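Local coordinates for transposon Tn7 transposition protein TnsA (Escherichia coli, PDB 1T0F), which forms the Tn7 transposase together with TnsB and, as a restriction enzyme-like, metal-dependent endonuclease, breaks the 5' DNA strands during transposition, at residues A[9-14]-A[33-38]; A[73-78]-A[247-252]; A[193-198]-A[265-270]. All coordinates share one frame; numbering follows the deposited sequence.

Interaction 1: residues A[9-14]-A[33-38]; sequences SSFSEV and IPWLTV
F11, in an extended stretch that leads into helix 13-21, faces W35 and L36 in an irregular loop. The loop bends at W35, whose backbone is helical (phi -67°, psi -44°) between extended neighbours. F11 CE1 lies 3.8 Å from W35 NE1, which sits at the edge of the phenyl ring near its plane. The same CE1 is 3.9 Å from L36 CD2, and F11 CZ is also near that methyl. The F11 ring and the five-membered ring of W35 meet obliquely, centroids 5.8 Å apart. The S12 side chain caps a backbone N in the first turn of helix 13-21 and Q15 OE1 accepts from S12 N in return, a capping box; the contact lies between this helix start and strand 79-87, an outermost strand of the nuclease sheet, on which W35 and L36 also pack. With CG anti to the backbone N (chi1 176°), the indole of W35 reaches past the phenyl ring, bringing NE1 beside CE1. S9 O lies 4.1 Å above the centre of the F11 ring, with which R19 makes a cation-pi contact. Replacing F11 with alanine would probably open a gap beside W35 and L36 and take the cation-pi partner from R19.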
loop_
_atom_site.group_PDB
_atom_site.type_symbol
_atom_site.label_atom_id
_atom_site.label_comp_id
_atom_site.label_asym_id
_atom_site.label_seq_id
_atom_site.Cartn_x
_atom_site.Cartn_y
_atom_site.Cartn_z
ATOM N N SER A 9 2.839 15.818 -8.888
ATOM C CA SER A 9 3.704 14.872 -8.196
ATOM C C SER A 9 5.188 15.198 -8.316
ATOM O O SER A 9 6.015 14.597 -7.630
ATOM C CB SER A 9 3.448 13.456 -8.719
ATOM O OG SER A 9 3.675 13.376 -10.114
ATOM N N SER A 10 5.529 16.145 -9.184
ATOM C CA SER A 10 6.926 16.531 -9.364
ATOM C C SER A 10 7.300 17.642 -8.387
ATOM O O SER A 10 6.485 18.510 -8.076
ATOM C CB SER A 10 7.171 16.998 -10.799
ATOM O OG SER A 10 6.450 18.183 -11.079
ATOM N N PHE A 11 8.539 17.610 -7.908
ATOM C CA PHE A 11 9.022 18.603 -6.957
ATOM C C PHE A 11 10.172 19.414 -7.531
ATOM O O PHE A 11 10.906 18.949 -8.407
ATOM C CB PHE A 11 9.508 17.926 -5.668
ATOM C CG PHE A 11 8.432 17.203 -4.906
ATOM C CD1 PHE A 11 8.738 16.059 -4.175
ATOM C CD2 PHE A 11 7.119 17.668 -4.906
ATOM C CE1 PHE A 11 7.751 15.385 -3.452
ATOM C CE2 PHE A 11 6.124 17.002 -4.187
ATOM C CZ PHE A 11 6.442 15.858 -3.460
ATOM N N SER A 12 10.320 20.630 -7.017
ATOM C CA SER A 12 11.392 21.526 -7.430
ATOM C C SER A 12 12.542 21.297 -6.454
ATOM O O SER A 12 12.380 20.585 -5.460
ATOM C CB SER A 12 10.922 22.977 -7.340
ATOM O OG SER A 12 10.541 23.292 -6.013
ATOM N N GLU A 13 13.699 21.891 -6.728
ATOM C CA GLU A 13 14.842 21.719 -5.840
ATOM C C GLU A 13 14.538 22.219 -4.430
ATOM O O GLU A 13 14.932 21.593 -3.445
ATOM C CB GLU A 13 16.065 22.445 -6.405
ATOM C CG GLU A 13 16.639 21.781 -7.646
ATOM C CD GLU A 13 17.471 20.549 -7.324
ATOM O OE1 GLU A 13 17.123 19.816 -6.371
ATOM O OE2 GLU A 13 18.470 20.308 -8.034
ATOM N N VAL A 14 13.829 23.338 -4.326
ATOM C CA VAL A 14 13.492 23.879 -3.013
ATOM C C VAL A 14 12.456 23.007 -2.310
ATOM O O VAL A 14 12.512 22.836 -1.093
ATOM C CB VAL A 14 12.952 25.328 -3.102
ATOM C CG1 VAL A 14 14.040 26.252 -3.631
ATOM C CG2 VAL A 14 11.721 25.378 -3.994
ATOM N N ILE A 33 7.018 9.787 8.690
ATOM C CA ILE A 33 6.306 10.723 7.825
ATOM C C ILE A 33 6.647 10.281 6.398
ATOM O O ILE A 33 7.810 10.218 6.036
ATOM C CB ILE A 33 6.785 12.178 8.030
ATOM C CG1 ILE A 33 6.534 12.615 9.476
ATOM C CG2 ILE A 33 6.030 13.102 7.089
ATOM C CD1 ILE A 33 6.909 14.065 9.753
ATOM N N PRO A 34 5.635 9.954 5.579
ATOM C CA PRO A 34 5.902 9.517 4.201
ATOM C C PRO A 34 6.479 10.622 3.317
ATOM O O PRO A 34 6.205 11.802 3.528
ATOM C CB PRO A 34 4.532 9.053 3.720
ATOM C CG PRO A 34 3.605 9.989 4.438
ATOM C CD PRO A 34 4.187 10.028 5.839
ATOM N N TRP A 35 7.278 10.235 2.328
ATOM C CA TRP A 35 7.873 11.212 1.420
ATOM C C TRP A 35 6.774 11.857 0.575
ATOM O O TRP A 35 6.759 13.073 0.391
ATOM C CB TRP A 35 8.917 10.538 0.525
ATOM C CG TRP A 35 9.508 11.466 -0.504
ATOM C CD1 TRP A 35 9.255 11.472 -1.848
ATOM C CD2 TRP A 35 10.429 12.537 -0.263
ATOM N NE1 TRP A 35 9.966 12.482 -2.462
ATOM C CE2 TRP A 35 10.693 13.151 -1.512
ATOM C CE3 TRP A 35 11.057 13.039 0.885
ATOM C CZ2 TRP A 35 11.559 14.244 -1.643
ATOM C CZ3 TRP A 35 11.924 14.130 0.751
ATOM C CH2 TRP A 35 12.164 14.716 -0.504
ATOM N N LEU A 36 5.849 11.042 0.076
ATOM C CA LEU A 36 4.734 11.532 -0.730
ATOM C C LEU A 36 3.444 11.489 0.079
ATOM O O LEU A 36 3.258 10.602 0.912
ATOM C CB LEU A 36 4.547 10.664 -1.978
ATOM C CG LEU A 36 5.728 10.448 -2.928
ATOM C CD1 LEU A 36 5.308 9.463 -4.020
ATOM C CD2 LEU A 36 6.171 11.778 -3.533
ATOM N N THR A 37 2.550 12.438 -0.180
ATOM C CA THR A 37 1.265 12.503 0.501
ATOM C C THR A 37 0.172 12.410 -0.558
ATOM O O THR A 37 0.463 12.457 -1.754
ATOM C CB THR A 37 1.101 13.832 1.264
ATOM O OG1 THR A 37 0.949 14.906 0.326
ATOM C CG2 THR A 37 2.317 14.095 2.124
ATOM N N VAL A 38 -1.080 12.274 -0.132
ATOM C CA VAL A 38 -2.188 12.180 -1.077
ATOM C C VAL A 38 -2.266 13.426 -1.969
ATOM O O VAL A 38 -2.955 13.430 -2.992
ATOM C CB VAL A 38 -3.542 11.997 -0.352
ATOM C CG1 VAL A 38 -3.548 10.674 0.412
ATOM C CG2 VAL A 38 -3.796 13.171 0.589
#

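Interaction 2: residues A[73-78]-A[247-252]; sequences LEWESS and NIYKSF
W75, near the end of helix 64-75, has CG anti to its backbone N, which carries the indole out to the tight turn N247-I248-Y249-K250. From the base outward, W75 CB touches I248 CD1 at 4.0 Å. CG and CD1 then run along the aliphatic I248 CG1, with W75 CD1 again 4.0 Å from it. At the pyrrole nitrogen the partner changes: W75 NE1 gives a weak, bent hydrogen bond to N247 OD1 (3.3 Å, 123° at the hydrogen). The amide lies nearly parallel to the indole (18°) and OD1 stands off the ring plane, so the N-H cannot point straight at it. The benzo half is met over one face. Y249 CD2 is 3.6 Å from W75 CE2, and Y249 CE2 is 3.4 Å from W75 CE3. The result is an edge-to-face pair, the tyrosine edge directed at the indole face, with planes at 68°. N247 OD1 also accepts from Y249 N, closing an Asx turn within a type I beta turn. I248 and Y249 also pack on V175 of helix 173-183, so W75 joins helix 64-75 of the nuclease part to the C-terminal region. With its one polar bond weak, the contact probably rests mainly on aromatic and isoleucine packing.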
loop_
_atom_site.group_PDB
_atom_site.type_symbol
_atom_site.label_atom_id
_atom_site.label_comp_id
_atom_site.label_asym_id
_atom_site.label_seq_id
_atom_site.Cartn_x
_atom_site.Cartn_y
_atom_site.Cartn_z
ATOM N N LEU A 73 -1.552 -5.917 4.123
ATOM C CA LEU A 73 -0.446 -5.875 5.084
ATOM C C LEU A 73 -0.941 -5.686 6.515
ATOM O O LEU A 73 -0.460 -6.346 7.439
ATOM C CB LEU A 73 0.522 -4.734 4.744
ATOM C CG LEU A 73 1.343 -4.858 3.457
ATOM C CD1 LEU A 73 2.040 -3.529 3.176
ATOM C CD2 LEU A 73 2.362 -5.990 3.598
ATOM N N GLU A 74 -1.896 -4.776 6.688
ATOM C CA GLU A 74 -2.476 -4.465 8.001
ATOM C C GLU A 74 -3.213 -5.675 8.582
ATOM O O GLU A 74 -3.398 -5.781 9.791
ATOM C CB GLU A 74 -3.428 -3.271 7.858
ATOM C CG GLU A 74 -4.132 -2.804 9.128
ATOM C CD GLU A 74 -3.234 -2.031 10.093
ATOM O OE1 GLU A 74 -2.230 -1.420 9.654
ATOM O OE2 GLU A 74 -3.553 -2.016 11.298
ATOM N N TRP A 75 -3.626 -6.589 7.712
ATOM C CA TRP A 75 -4.322 -7.799 8.147
ATOM C C TRP A 75 -3.359 -8.821 8.774
ATOM O O TRP A 75 -3.738 -9.555 9.687
ATOM C CB TRP A 75 -5.026 -8.444 6.953
ATOM C CG TRP A 75 -5.687 -9.756 7.273
ATOM C CD1 TRP A 75 -6.926 -9.941 7.818
ATOM C CD2 TRP A 75 -5.126 -11.061 7.094
ATOM N NE1 TRP A 75 -7.174 -11.286 7.987
ATOM C CE2 TRP A 75 -6.084 -11.995 7.553
ATOM C CE3 TRP A 75 -3.906 -11.533 6.595
ATOM C CZ2 TRP A 75 -5.858 -13.374 7.525
ATOM C CZ3 TRP A 75 -3.680 -12.908 6.566
ATOM C CH2 TRP A 75 -4.655 -13.812 7.029
ATOM N N GLU A 76 -2.124 -8.877 8.275
ATOM C CA GLU A 76 -1.118 -9.828 8.769
ATOM C C GLU A 76 -0.700 -9.588 10.217
ATOM O O GLU A 76 -0.218 -8.511 10.558
ATOM C CB GLU A 76 0.128 -9.783 7.881
ATOM C CG GLU A 76 -0.096 -10.239 6.443
ATOM C CD GLU A 76 -0.377 -11.731 6.328
ATOM O OE1 GLU A 76 -0.078 -12.476 7.289
ATOM O OE2 GLU A 76 -0.879 -12.158 5.266
ATOM N N SER A 77 -0.848 -10.602 11.065
ATOM C CA SER A 77 -0.491 -10.437 12.474
ATOM C C SER A 77 0.983 -10.113 12.733
ATOM O O SER A 77 1.296 -9.373 13.661
ATOM C CB SER A 77 -0.884 -11.686 13.275
ATOM O OG SER A 77 -0.091 -12.801 12.917
ATOM N N SER A 78 1.880 -10.642 11.910
ATOM C CA SER A 78 3.315 -10.424 12.096
ATOM C C SER A 78 3.862 -9.048 11.699
ATOM O O SER A 78 4.964 -8.683 12.103
ATOM C CB SER A 78 4.104 -11.492 11.342
ATOM O OG SER A 78 3.918 -11.348 9.945
ATOM N N ASN A 247 -11.660 -9.559 8.679
ATOM C CA ASN A 247 -11.011 -10.618 7.916
ATOM C C ASN A 247 -11.296 -10.352 6.440
ATOM O O ASN A 247 -12.291 -10.833 5.889
ATOM C CB ASN A 247 -11.555 -11.996 8.318
ATOM C CG ASN A 247 -10.810 -13.128 7.638
ATOM O OD1 ASN A 247 -9.887 -12.891 6.862
ATOM N ND2 ASN A 247 -11.208 -14.367 7.925
ATOM N N ILE A 248 -10.414 -9.576 5.813
ATOM C CA ILE A 248 -10.558 -9.196 4.411
ATOM C C ILE A 248 -10.492 -10.365 3.439
ATOM O O ILE A 248 -10.868 -10.228 2.274
ATOM C CB ILE A 248 -9.477 -8.166 4.002
ATOM C CG1 ILE A 248 -8.082 -8.785 4.128
ATOM C CG2 ILE A 248 -9.564 -6.950 4.896
ATOM C CD1 ILE A 248 -6.985 -7.968 3.454
ATOM N N TYR A 249 -10.008 -11.507 3.910
ATOM C CA TYR A 249 -9.908 -12.683 3.058
ATOM C C TYR A 249 -11.224 -13.447 3.015
ATOM O O TYR A 249 -11.345 -14.474 2.357
ATOM C CB TYR A 249 -8.756 -13.568 3.529
ATOM C CG TYR A 249 -7.419 -13.006 3.097
ATOM C CD1 TYR A 249 -6.983 -13.135 1.779
ATOM C CD2 TYR A 249 -6.627 -12.280 3.985
ATOM C CE1 TYR A 249 -5.784 -12.549 1.352
ATOM C CE2 TYR A 249 -5.436 -11.691 3.569
ATOM C CZ TYR A 249 -5.022 -11.829 2.256
ATOM O OH TYR A 249 -3.838 -11.251 1.853
ATOM N N LYS A 250 -12.214 -12.916 3.720
ATOM C CA LYS A 250 -13.545 -13.501 3.748
ATOM C C LYS A 250 -14.486 -12.362 3.395
ATOM O O LYS A 250 -14.253 -11.223 3.795
ATOM C CB LYS A 250 -13.860 -14.031 5.146
ATOM C CG LYS A 250 -15.220 -14.695 5.279
ATOM C CD LYS A 250 -15.418 -15.243 6.685
ATOM C CE LYS A 250 -14.361 -16.284 7.026
ATOM N NZ LYS A 250 -14.557 -16.857 8.390
ATOM N N SER A 251 -15.532 -12.652 2.627
ATOM C CA SER A 251 -16.490 -11.618 2.266
ATOM C C SER A 251 -16.909 -10.940 3.566
ATOM O O SER A 251 -17.161 -11.614 4.568
ATOM C CB SER A 251 -17.712 -12.241 1.588
ATOM O OG SER A 251 -18.617 -11.239 1.158
ATOM N N PHE A 252 -16.971 -9.613 3.560
ATOM C CA PHE A 252 -17.354 -8.885 4.763
ATOM C C PHE A 252 -18.700 -9.376 5.292
ATOM O O PHE A 252 -18.862 -9.573 6.490
ATOM C CB PHE A 252 -17.412 -7.377 4.476
ATOM C CG PHE A 252 -17.817 -6.541 5.663
ATOM C CD1 PHE A 252 -19.164 -6.388 5.999
ATOM C CD2 PHE A 252 -16.852 -5.926 6.461
ATOM C CE1 PHE A 252 -19.546 -5.636 7.115
ATOM C CE2 PHE A 252 -17.219 -5.173 7.580
ATOM C CZ PHE A 252 -18.575 -5.028 7.907
#

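Interaction 3: residues A[193-198]-A[265-270]; sequences ELLAQL and VVNMEE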
loop_
_atom_site.group_PDB
_atom_site.type_symbol
_atom_site.label_atom_id
_atom_site.label_comp_id
_atom_site.label_asym_id
_atom_site.label_seq_id
_atom_site.Cartn_x
_atom_site.Cartn_y
_atom_site.Cartn_z
ATOM N N GLU A 193 -19.233 12.522 15.823
ATOM C CA GLU A 193 -20.393 11.741 16.219
ATOM C C GLU A 193 -20.202 10.287 15.784
ATOM O O GLU A 193 -20.514 9.360 16.529
ATOM C CB GLU A 193 -21.658 12.315 15.572
ATOM C CG GLU A 193 -21.890 13.811 15.811
ATOM C CD GLU A 193 -20.982 14.712 14.975
ATOM O OE1 GLU A 193 -19.760 14.745 15.227
ATOM O OE2 GLU A 193 -21.494 15.392 14.060
ATOM N N LEU A 194 -19.685 10.095 14.573
ATOM C CA LEU A 194 -19.457 8.747 14.062
ATOM C C LEU A 194 -18.310 8.091 14.817
ATOM O O LEU A 194 -18.373 6.909 15.145
ATOM C CB LEU A 194 -19.142 8.784 12.563
ATOM C CG LEU A 194 -18.925 7.418 11.897
ATOM C CD1 LEU A 194 -20.082 6.487 12.226
ATOM C CD2 LEU A 194 -18.795 7.600 10.395
ATOM N N LEU A 195 -17.265 8.865 15.095
ATOM C CA LEU A 195 -16.114 8.353 15.826
ATOM C C LEU A 195 -16.545 7.928 17.236
ATOM O O LEU A 195 -15.984 7.002 17.816
ATOM C CB LEU A 195 -15.029 9.429 15.925
ATOM C CG LEU A 195 -13.634 8.951 16.334
ATOM C CD1 LEU A 195 -13.023 8.169 15.177
ATOM C CD2 LEU A 195 -12.744 10.143 16.682
ATOM N N ALA A 196 -17.548 8.614 17.775
ATOM C CA ALA A 196 -18.058 8.318 19.111
ATOM C C ALA A 196 -18.783 6.972 19.173
ATOM O O ALA A 196 -19.063 6.459 20.254
ATOM C CB ALA A 196 -18.995 9.437 19.565
ATOM N N GLN A 197 -19.081 6.405 18.010
ATOM C CA GLN A 197 -19.781 5.126 17.938
ATOM C C GLN A 197 -18.870 3.913 18.105
ATOM O O GLN A 197 -19.349 2.804 18.349
ATOM C CB GLN A 197 -20.524 5.020 16.606
ATOM C CG GLN A 197 -21.746 5.915 16.498
ATOM C CD GLN A 197 -22.882 5.452 17.391
ATOM O OE1 GLN A 197 -22.802 5.538 18.617
ATOM N NE2 GLN A 197 -23.944 4.944 16.778
ATOM N N LEU A 198 -17.562 4.117 17.971
ATOM C CA LEU A 198 -16.616 3.015 18.096
ATOM C C LEU A 198 -16.757 2.278 19.419
ATOM O O LEU A 198 -16.793 1.050 19.447
ATOM C CB LEU A 198 -15.177 3.523 17.939
ATOM C CG LEU A 198 -14.757 3.926 16.522
ATOM C CD1 LEU A 198 -13.416 4.651 16.570
ATOM C CD2 LEU A 198 -14.665 2.685 15.640
ATOM N N VAL A 265 -10.181 5.031 19.953
ATOM C CA VAL A 265 -9.467 6.257 19.635
ATOM C C VAL A 265 -10.035 7.488 20.313
ATOM O O VAL A 265 -11.230 7.569 20.598
ATOM C CB VAL A 265 -9.433 6.516 18.114
ATOM C CG1 VAL A 265 -8.787 5.340 17.402
ATOM C CG2 VAL A 265 -10.838 6.757 17.596
ATOM N N VAL A 266 -9.153 8.443 20.568
ATOM C CA VAL A 266 -9.530 9.694 21.193
ATOM C C VAL A 266 -9.406 10.796 20.154
ATOM O O VAL A 266 -8.380 10.925 19.481
ATOM C CB VAL A 266 -8.612 10.025 22.383
ATOM C CG1 VAL A 266 -8.982 11.381 22.957
ATOM C CG2 VAL A 266 -8.733 8.943 23.445
ATOM N N ASN A 267 -10.468 11.576 20.021
ATOM C CA ASN A 267 -10.504 12.680 19.079
ATOM C C ASN A 267 -9.697 13.809 19.720
ATOM O O ASN A 267 -10.186 14.507 20.607
ATOM C CB ASN A 267 -11.966 13.093 18.853
ATOM C CG ASN A 267 -12.143 13.994 17.651
ATOM O OD1 ASN A 267 -13.232 14.079 17.080
ATOM N ND2 ASN A 267 -11.079 14.678 17.265
ATOM N N MET A 268 -8.456 13.970 19.274
ATOM C CA MET A 268 -7.569 14.990 19.821
ATOM C C MET A 268 -8.075 16.427 19.652
ATOM O O MET A 268 -7.316 17.382 19.810
ATOM C CB MET A 268 -6.176 14.849 19.199
ATOM C CG MET A 268 -5.107 15.705 19.857
ATOM S SD MET A 268 -3.463 15.437 19.172
ATOM C CE MET A 268 -2.672 14.543 20.501
ATOM N N GLU A 269 -9.359 16.577 19.338
ATOM C CA GLU A 269 -9.954 17.899 19.160
ATOM C C GLU A 269 -9.980 18.629 20.498
ATOM O O GLU A 269 -9.636 19.806 20.587
ATOM C CB GLU A 269 -11.385 17.781 18.619
ATOM C CG GLU A 269 -12.379 17.157 19.596
ATOM C CD GLU A 269 -13.794 17.104 19.047
ATOM O OE1 GLU A 269 -14.334 18.172 18.682
ATOM O OE2 GLU A 269 -14.369 15.995 18.986
ATOM N N GLU A 270 -10.392 17.911 21.536
ATOM C CA GLU A 270 -10.478 18.468 22.876
ATOM C C GLU A 270 -9.113 18.534 23.551
ATOM O O GLU A 270 -8.477 19.590 23.573
ATOM C CB GLU A 270 -11.443 17.631 23.716
ATOM C CG GLU A 270 -11.237 16.134 23.573
ATOM C CD GLU A 270 -12.323 15.329 24.254
ATOM O OE1 GLU A 270 -13.505 15.473 23.867
ATOM O OE2 GLU A 270 -11.994 14.551 25.174
#
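L195 lays its CG and CD1 over the CG2 methyl of V265, the two side chains crossing at about a right angle, with L195 CD1 3.6 Å from V265 CG2. The contact belongs to the C-terminal domain of TnsA, whose sequence family falls in the helix-turn-helix clan, and it joins the C-terminal tail to the turn that follows helix 192-195 and leads into helix 198-207. There a type I beta turn runs from L195 to L198 and brings both leucines round to face the tail. The tail in turn is extended at V265 and V266: V265 and N267 point toward the turn, while V266 points away. The second branch of L195 is used as well, its CD2 lying 3.7 Å from N267 CB, so the leucine spans two tail residues. CG lies anti to the backbone N (chi1 -165°), which extends the L195 side chain outward far enough for its forked end to reach both. F243 touches L195 and L198, and L238 packs on L198, so the patch continues onto F243 and helix 230-240. Since L195, V265 and N267 also meet a crystal neighbour, the tail's exact course may owe something to the lattice. V265 CG2 is shared between the two leucines, and on the L198 side the fit is tighter than usual van der Waals contact: L198 CD1 stands 3.5 Å from V265 CG2.

Interaction 1 closes along the chain before the other two open, whereas the segments of interactions 2 and 3 alternate: 73-78, 193-198, 247-252, 265-270. Centres of interactions 1 and 2 are about 30 Å apart, on opposite sides of the chain's centre; interaction 3 lies about 30 Å from interaction 1 and 24 Å from interaction 2, centre to centre. Interaction 1 belongs to the PDDEXK nuclease part, near metal-binding D117. Interaction 2 spans the boundary, joining helix 64-75 of that part to a C-terminal loop, and interaction 3 lies in the C-terminal domain. Of the three, only interaction 2 bridges the two parts, a late loop returning to an early helix.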